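Local coordinates for protein transcriptional regulators (LACI-FAMILY TRANSCRIPTIONAL REGULATORY PROTEIN) (Corynebacterium glutamicum, PDB 3GYB) that probably regulates transcription as a LacI-family DNA-binding protein, its periplasmic-binding-protein-like core carrying a bound magnesium ion, at residues Gln6-Leu11 / Gly63-Gln68; Gly117-Ala122 / His145-Leu150. All blocks are in the same frame, centred on the assembly; numbering follows the deposited sequence.

Interaction 1 of 2, residues Gln6-Leu11 / Gly63-Gln68; sequences QLIAVL and GIIIAQ
Leu11 and Ile64 meet because their torsions send particular branches across the strand boundary. Leu11 CG lies beside its own backbone N (chi1 -78°), and the further turn at chi2 brings CD1 to 3.8 Å from Ile64 CG2; that Ile64 methyl is the branch anti to the backbone N. On the other sheet face, Ile8 CG1 is turned toward its own N (chi1 -63°) and bends again at CG1, carrying CD1 to 3.5 Å from Gly63 N. Gly63 has no side chain, and the methyl packs against its CA, close to where a CB would project.

The strands run parallel, their segment axes 4.7 Å apart at closest approach. Ala9 N bonds to Gly63 O, and Ile65 N returns to Ala9 O at 2.8 Å, nearly linear. Leu11 N then takes Ile65 O at 2.9 Å. The ladder closes with Ala67 N on Leu11 O at 2.7 Å, more bent at 135°. Beyond it, Gln68 CG packs 3.5 Å from Leu11 C.

This is an inner parallel pairing in the Rossmann-like sheet of the N-terminal lobe. Strand 37-41 flanks 7-12 and strand 82-85 flanks 63-67, while helix 52-57 covers Ala9 and Leu11 through Ala56.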
ATOM      1  N   GLN A   6      -3.878   5.916 -26.874  1.00 26.26           N
ATOM      2  CA  GLN A   6      -2.574   5.865 -26.216  1.00 25.06           C
ATOM      3  C   GLN A   6      -2.754   5.556 -24.739  1.00 23.25           C
ATOM      4  O   GLN A   6      -1.863   5.785 -23.921  1.00 21.19           O
ATOM      5  CB  GLN A   6      -1.840   7.194 -26.372  1.00 27.83           C
ATOM      6  CG  GLN A   6      -1.407   7.490 -27.793  1.00 32.22           C
ATOM      7  CD  GLN A   6      -0.587   8.759 -27.892  1.00 34.03           C
ATOM      8  OE1 GLN A   6      -1.091   9.857 -27.655  1.00 36.79           O
ATOM      9  NE2 GLN A   6       0.688   8.614 -28.239  1.00 34.70           N
ATOM     10  N   LEU A   7      -3.925   5.030 -24.412  1.00 21.68           N
ATOM     11  CA  LEU A   7      -4.256   4.684 -23.046  1.00 19.65           C
ATOM     12  C   LEU A   7      -4.130   3.189 -22.798  1.00 18.56           C
ATOM     13  O   LEU A   7      -4.531   2.374 -23.629  1.00 18.48           O
ATOM     14  CB  LEU A   7      -5.681   5.135 -22.743  1.00 22.34           C
ATOM     15  CG  LEU A   7      -5.929   6.621 -22.478  1.00 23.91           C
ATOM     16  CD1 LEU A   7      -7.435   6.898 -22.466  1.00 25.52           C
ATOM     17  CD2 LEU A   7      -5.287   7.015 -21.152  1.00 25.63           C
ATOM     18  N   ILE A   8      -3.546   2.839 -21.658  1.00 16.19           N
ATOM     19  CA  ILE A   8      -3.392   1.446 -21.271  1.00 14.18           C
ATOM     20  C   ILE A   8      -4.061   1.309 -19.913  1.00 14.83           C
ATOM     21  O   ILE A   8      -3.707   2.018 -18.972  1.00 15.81           O
ATOM     22  CB  ILE A   8      -1.903   1.041 -21.137  1.00 14.31           C
ATOM     23  CG1 ILE A   8      -1.195   1.175 -22.486  1.00 16.62           C
ATOM     24  CG2 ILE A   8      -1.796  -0.388 -20.614  1.00 13.23           C
ATOM     25  CD1 ILE A   8      -1.743   0.261 -23.568  1.00 19.62           C
ATOM     26  N   ALA A   9      -5.043   0.420 -19.823  1.00 15.23           N
ATOM     27  CA  ALA A   9      -5.752   0.190 -18.570  1.00 14.33           C
ATOM     28  C   ALA A   9      -5.014  -0.894 -17.796  1.00 14.44           C
ATOM     29  O   ALA A   9      -4.621  -1.911 -18.364  1.00 14.50           O
ATOM     30  CB  ALA A   9      -7.188  -0.250 -18.852  1.00 14.41           C
ATOM     31  N   VAL A  10      -4.818  -0.672 -16.502  1.00 12.90           N
ATOM     32  CA  VAL A  10      -4.135  -1.644 -15.668  1.00 14.06           C
ATOM     33  C   VAL A  10      -5.097  -2.094 -14.575  1.00 13.74           C
ATOM     34  O   VAL A  10      -5.551  -1.284 -13.765  1.00 15.11           O
ATOM     35  CB  VAL A  10      -2.869  -1.032 -15.030  1.00 13.71           C
ATOM     36  CG1 VAL A  10      -2.135  -2.088 -14.215  1.00 13.03           C
ATOM     37  CG2 VAL A  10      -1.958  -0.478 -16.122  1.00 13.20           C
ATOM     38  N   LEU A  11      -5.415  -3.386 -14.556  1.00 14.69           N
ATOM     39  CA  LEU A  11      -6.340  -3.919 -13.565  1.00 15.04           C
ATOM     40  C   LEU A  11      -5.657  -4.613 -12.395  1.00 14.57           C
ATOM     41  O   LEU A  11      -4.875  -5.545 -12.585  1.00 14.01           O
ATOM     42  CB  LEU A  11      -7.318  -4.899 -14.228  1.00 16.24           C
ATOM     43  CG  LEU A  11      -8.477  -4.309 -15.036  1.00 17.80           C
ATOM     44  CD1 LEU A  11      -7.961  -3.495 -16.216  1.00 18.13           C
ATOM     45  CD2 LEU A  11      -9.358  -5.445 -15.520  1.00 19.67           C
ATOM     46  N   GLY A  63      -4.649  -0.922 -25.114  1.00 16.74           N
ATOM     47  CA  GLY A  63      -4.256  -2.212 -24.578  1.00 15.81           C
ATOM     48  C   GLY A  63      -4.635  -2.316 -23.113  1.00 16.06           C
ATOM     49  O   GLY A  63      -4.957  -1.308 -22.478  1.00 15.28           O
ATOM     50  N   ILE A  64      -4.596  -3.529 -22.575  1.00 15.64           N
ATOM     51  CA  ILE A  64      -4.958  -3.749 -21.179  1.00 16.12           C
ATOM     52  C   ILE A  64      -4.002  -4.710 -20.485  1.00 15.79           C
ATOM     53  O   ILE A  64      -3.659  -5.756 -21.026  1.00 16.20           O
ATOM     54  CB  ILE A  64      -6.389  -4.349 -21.074  1.00 16.68           C
ATOM     55  CG1 ILE A  64      -7.399  -3.411 -21.734  1.00 16.55           C
ATOM     56  CG2 ILE A  64      -6.761  -4.596 -19.613  1.00 17.71           C
ATOM     57  CD1 ILE A  64      -8.776  -4.038 -21.920  1.00 19.66           C
ATOM     58  N   ILE A  65      -3.550  -4.339 -19.293  1.00 14.17           N
ATOM     59  CA  ILE A  65      -2.694  -5.222 -18.516  1.00 13.74           C
ATOM     60  C   ILE A  65      -3.618  -5.741 -17.419  1.00 15.02           C
ATOM     61  O   ILE A  65      -4.183  -4.953 -16.659  1.00 14.44           O
ATOM     62  CB  ILE A  65      -1.507  -4.471 -17.855  1.00 13.76           C
ATOM     63  CG1 ILE A  65      -0.526  -3.978 -18.923  1.00 14.99           C
ATOM     64  CG2 ILE A  65      -0.802  -5.398 -16.867  1.00 14.00           C
ATOM     65  CD1 ILE A  65       0.195  -5.097 -19.684  1.00 16.54           C
ATOM     66  N   ILE A  66      -3.801  -7.053 -17.356  1.00 14.30           N
ATOM     67  CA  ILE A  66      -4.662  -7.640 -16.339  1.00 15.07           C
ATOM     68  C   ILE A  66      -3.807  -8.232 -15.229  1.00 15.61           C
ATOM     69  O   ILE A  66      -3.193  -9.288 -15.394  1.00 14.19           O
ATOM     70  CB  ILE A  66      -5.559  -8.743 -16.932  1.00 16.61           C
ATOM     71  CG1 ILE A  66      -6.406  -8.160 -18.064  1.00 18.53           C
ATOM     72  CG2 ILE A  66      -6.458  -9.324 -15.853  1.00 17.17           C
ATOM     73  CD1 ILE A  66      -7.245  -9.191 -18.788  1.00 19.33           C
ATOM     74  N   ALA A  67      -3.760  -7.536 -14.098  1.00 16.39           N
ATOM     75  CA  ALA A  67      -2.979  -7.994 -12.957  1.00 17.99           C
ATOM     76  C   ALA A  67      -3.926  -8.336 -11.813  1.00 20.00           C
ATOM     77  O   ALA A  67      -3.614  -8.116 -10.642  1.00 17.93           O
ATOM     78  CB  ALA A  67      -1.992  -6.917 -12.534  1.00 16.78           C
ATOM     79  N   GLN A  68      -5.090  -8.861 -12.183  1.00 23.54           N
ATOM     80  CA  GLN A  68      -6.130  -9.270 -11.241  1.00 26.94           C
ATOM     81  C   GLN A  68      -6.284 -10.783 -11.316  1.00 29.65           C
ATOM     82  O   GLN A  68      -5.907 -11.408 -12.311  1.00 29.50           O
ATOM     83  CB  GLN A  68      -7.478  -8.639 -11.605  1.00 26.92           C
ATOM     84  CG  GLN A  68      -7.672  -7.190 -11.187  1.00 28.99           C
ATOM     85  CD  GLN A  68      -9.007  -6.630 -11.654  1.00 30.33           C
ATOM     86  OE1 GLN A  68      -9.383  -5.502 -11.315  1.00 28.85           O
ATOM     87  NE2 GLN A  68      -9.729  -7.415 -12.448  1.00 29.80           N
TER

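Interaction 2 of 2, residues Gly117-Ala122 / His145-Leu150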
ATOM      1  N   GLY A 117      16.297 -25.363  10.102  1.00 14.89           N
ATOM      2  CA  GLY A 117      16.056 -26.264  11.217  1.00 15.27           C
ATOM      3  C   GLY A 117      14.623 -26.394  11.701  1.00 15.61           C
ATOM      4  O   GLY A 117      14.359 -27.087  12.686  1.00 16.63           O
ATOM      5  N   HIS A 118      13.691 -25.735  11.022  1.00 14.54           N
ATOM      6  CA  HIS A 118      12.286 -25.810  11.411  1.00 14.04           C
ATOM      7  C   HIS A 118      11.649 -27.064  10.821  1.00 13.92           C
ATOM      8  O   HIS A 118      11.943 -27.436   9.685  1.00 15.98           O
ATOM      9  CB  HIS A 118      11.529 -24.579  10.902  1.00 13.95           C
ATOM     10  CG  HIS A 118      11.970 -23.293  11.528  1.00 11.63           C
ATOM     11  ND1 HIS A 118      11.495 -22.856  12.746  1.00 14.53           N
ATOM     12  CD2 HIS A 118      12.860 -22.360  11.113  1.00 14.52           C
ATOM     13  CE1 HIS A 118      12.074 -21.708  13.055  1.00 14.62           C
ATOM     14  NE2 HIS A 118      12.906 -21.385  12.080  1.00 13.90           N
ATOM     15  N   THR A 119      10.785 -27.719  11.592  1.00 13.93           N
ATOM     16  CA  THR A 119      10.087 -28.906  11.112  1.00 16.15           C
ATOM     17  C   THR A 119       8.579 -28.685  11.206  1.00 15.16           C
ATOM     18  O   THR A 119       7.833 -29.100  10.321  1.00 17.28           O
ATOM     19  CB  THR A 119      10.486 -30.171  11.902  1.00 16.71           C
ATOM     20  OG1 THR A 119      10.403 -29.914  13.308  1.00 19.99           O
ATOM     21  CG2 THR A 119      11.905 -30.589  11.537  1.00 18.56           C
ATOM     22  N   HIS A 120       8.135 -28.035  12.276  1.00 15.09           N
ATOM     23  CA  HIS A 120       6.716 -27.728  12.443  1.00 14.49           C
ATOM     24  C   HIS A 120       6.475 -26.401  11.737  1.00 14.22           C
ATOM     25  O   HIS A 120       6.429 -25.337  12.356  1.00 13.35           O
ATOM     26  CB  HIS A 120       6.362 -27.638  13.928  1.00 16.15           C
ATOM     27  CG  HIS A 120       6.365 -28.967  14.616  1.00 19.49           C
ATOM     28  ND1 HIS A 120       5.455 -29.957  14.315  1.00 20.30           N
ATOM     29  CD2 HIS A 120       7.196 -29.489  15.548  1.00 21.80           C
ATOM     30  CE1 HIS A 120       5.729 -31.035  15.028  1.00 23.27           C
ATOM     31  NE2 HIS A 120       6.780 -30.779  15.785  1.00 22.74           N
ATOM     32  N   ILE A 121       6.329 -26.492  10.421  1.00 14.62           N
ATOM     33  CA  ILE A 121       6.137 -25.335   9.562  1.00 13.43           C
ATOM     34  C   ILE A 121       4.700 -25.239   9.085  1.00 13.98           C
ATOM     35  O   ILE A 121       4.103 -26.233   8.671  1.00 14.05           O
ATOM     36  CB  ILE A 121       7.065 -25.437   8.335  1.00 14.44           C
ATOM     37  CG1 ILE A 121       8.523 -25.489   8.804  1.00 13.66           C
ATOM     38  CG2 ILE A 121       6.823 -24.269   7.392  1.00 13.79           C
ATOM     39  CD1 ILE A 121       9.515 -25.902   7.724  1.00 14.02           C
ATOM     40  N   ALA A 122       4.143 -24.034   9.145  1.00 12.93           N
ATOM     41  CA  ALA A 122       2.771 -23.830   8.703  1.00 12.72           C
ATOM     42  C   ALA A 122       2.709 -22.830   7.558  1.00 12.77           C
ATOM     43  O   ALA A 122       3.570 -21.960   7.430  1.00 12.12           O
ATOM     44  CB  ALA A 122       1.915 -23.348   9.863  1.00 14.37           C
ATOM     45  N   HIS A 145      10.721 -33.453   1.633  1.00 17.84           N
ATOM     46  CA  HIS A 145      11.683 -33.477   2.726  1.00 17.32           C
ATOM     47  C   HIS A 145      11.240 -34.301   3.930  1.00 18.47           C
ATOM     48  O   HIS A 145      11.821 -34.189   5.015  1.00 19.02           O
ATOM     49  CB  HIS A 145      12.004 -32.042   3.144  1.00 18.09           C
ATOM     50  CG  HIS A 145      12.758 -31.275   2.103  1.00 20.55           C
ATOM     51  ND1 HIS A 145      14.107 -31.450   1.883  1.00 22.84           N
ATOM     52  CD2 HIS A 145      12.341 -30.373   1.184  1.00 20.10           C
ATOM     53  CE1 HIS A 145      14.490 -30.687   0.875  1.00 22.62           C
ATOM     54  NE2 HIS A 145      13.436 -30.023   0.432  1.00 24.03           N
ATOM     55  N   GLY A 146      10.212 -35.126   3.730  1.00 17.88           N
ATOM     56  CA  GLY A 146       9.711 -35.997   4.784  1.00 18.49           C
ATOM     57  C   GLY A 146       8.941 -35.341   5.911  1.00 18.25           C
ATOM     58  O   GLY A 146       8.830 -35.902   7.005  1.00 19.03           O
ATOM     59  N   LEU A 147       8.399 -34.157   5.648  1.00 16.93           N
ATOM     60  CA  LEU A 147       7.641 -33.428   6.655  1.00 16.42           C
ATOM     61  C   LEU A 147       6.177 -33.346   6.259  1.00 16.51           C
ATOM     62  O   LEU A 147       5.843 -33.268   5.073  1.00 16.73           O
ATOM     63  CB  LEU A 147       8.210 -32.013   6.821  1.00 15.78           C
ATOM     64  CG  LEU A 147       9.675 -31.926   7.257  1.00 16.05           C
ATOM     65  CD1 LEU A 147      10.127 -30.472   7.269  1.00 15.95           C
ATOM     66  CD2 LEU A 147       9.834 -32.550   8.637  1.00 16.80           C
ATOM     67  N   GLU A 148       5.304 -33.374   7.258  1.00 18.03           N
ATOM     68  CA  GLU A 148       3.872 -33.288   7.015  1.00 18.32           C
ATOM     69  C   GLU A 148       3.507 -31.810   6.990  1.00 18.14           C
ATOM     70  O   GLU A 148       3.708 -31.097   7.974  1.00 17.26           O
ATOM     71  CB  GLU A 148       3.091 -33.998   8.123  1.00 22.41           C
ATOM     72  CG  GLU A 148       1.582 -34.015   7.888  1.00 26.18           C
ATOM     73  CD  GLU A 148       1.186 -34.804   6.647  1.00 29.23           C
ATOM     74  OE1 GLU A 148       0.053 -34.616   6.155  1.00 31.31           O
ATOM     75  OE2 GLU A 148       2.002 -35.621   6.166  1.00 30.96           O
ATOM     76  N   PRO A 149       2.968 -31.331   5.863  1.00 16.33           N
ATOM     77  CA  PRO A 149       2.597 -29.917   5.772  1.00 16.19           C
ATOM     78  C   PRO A 149       1.385 -29.560   6.623  1.00 16.96           C
ATOM     79  O   PRO A 149       0.536 -30.406   6.910  1.00 16.85           O
ATOM     80  CB  PRO A 149       2.336 -29.727   4.281  1.00 16.92           C
ATOM     81  CG  PRO A 149       1.768 -31.063   3.882  1.00 17.04           C
ATOM     82  CD  PRO A 149       2.694 -32.032   4.594  1.00 15.80           C
ATOM     83  N   LEU A 150       1.324 -28.299   7.033  1.00 16.57           N
ATOM     84  CA  LEU A 150       0.217 -27.789   7.822  1.00 15.51           C
ATOM     85  C   LEU A 150      -0.144 -26.428   7.252  1.00 15.48           C
ATOM     86  O   LEU A 150       0.730 -25.589   7.050  1.00 14.25           O
ATOM     87  CB  LEU A 150       0.617 -27.633   9.290  1.00 16.42           C
ATOM     88  CG  LEU A 150      -0.413 -26.940  10.189  1.00 16.73           C
ATOM     89  CD1 LEU A 150      -1.689 -27.766  10.268  1.00 18.82           C
ATOM     90  CD2 LEU A 150       0.178 -26.754  11.576  1.00 18.36           C
TER
HETATM   91  O   HOH W   1       4.231 -28.800   9.667  1.00 18.08           O
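At the sheet edge of the periplasmic-binding-protein-like domain, this contact belongs to a beta-alpha-beta unit: strand 121-124, helix 129-144 and edge strand 150-151, with the two strands running parallel. The turn leading into the first strand packs against the loop leading into the last. Both segments follow helices closed by Schellman motifs, with Gly117 and Gly146 at positive phi.

Leu147 carries the end of the contact at Thr119. Its CG stands beside its own backbone N (chi1 -60°), and the extended side chain reaches Thr119 with both methyls. CD2 lies 4.1 Å from Thr119 CG2, the two side chains crossing at about a right angle, while CD1 comes 4.1 Å from Thr119 O. That carbonyl also receives a weak bond from Ile121 N, across the inverse gamma turn centred on His120.

At the strand end of the contact, Leu150 CD2 touches Ala122 CB at 4.2 Å, and Ala122 CA makes a CA-H...O contact of 3.2 Å with Leu150 O. Ala122 is also tied to strand 179-182, while Pro149 rests on helix 129-144 through Phe138.

No direct hydrogen bond joins the two segments; a water bridges them, donating to Ile121 O at 2.8 Å and to Glu148 O at 2.9 Å.

Overall arrangement
Both segments of interaction 1 precede those of interaction 2 in sequence, and the chain's centre lies between the two contacts, which are 40 Å apart between centres and about 24 Å at their nearest atoms. The strands can be traced as one continuous mixed sheet through both lobes, with the contacts toward its two ends: 7-12 borders outermost strand 37-41 and 63-67 comes next, whereas 121-124 borders outermost strand 150-151. This fits the two-lobed core of LacI-family regulators, with one contact in each lobe. The magnesium ion, held by Asp212, Asp229 and Ser231, is about 12 Å from the side chain of Ala67 in interaction 1; interaction 2 is remote from that site.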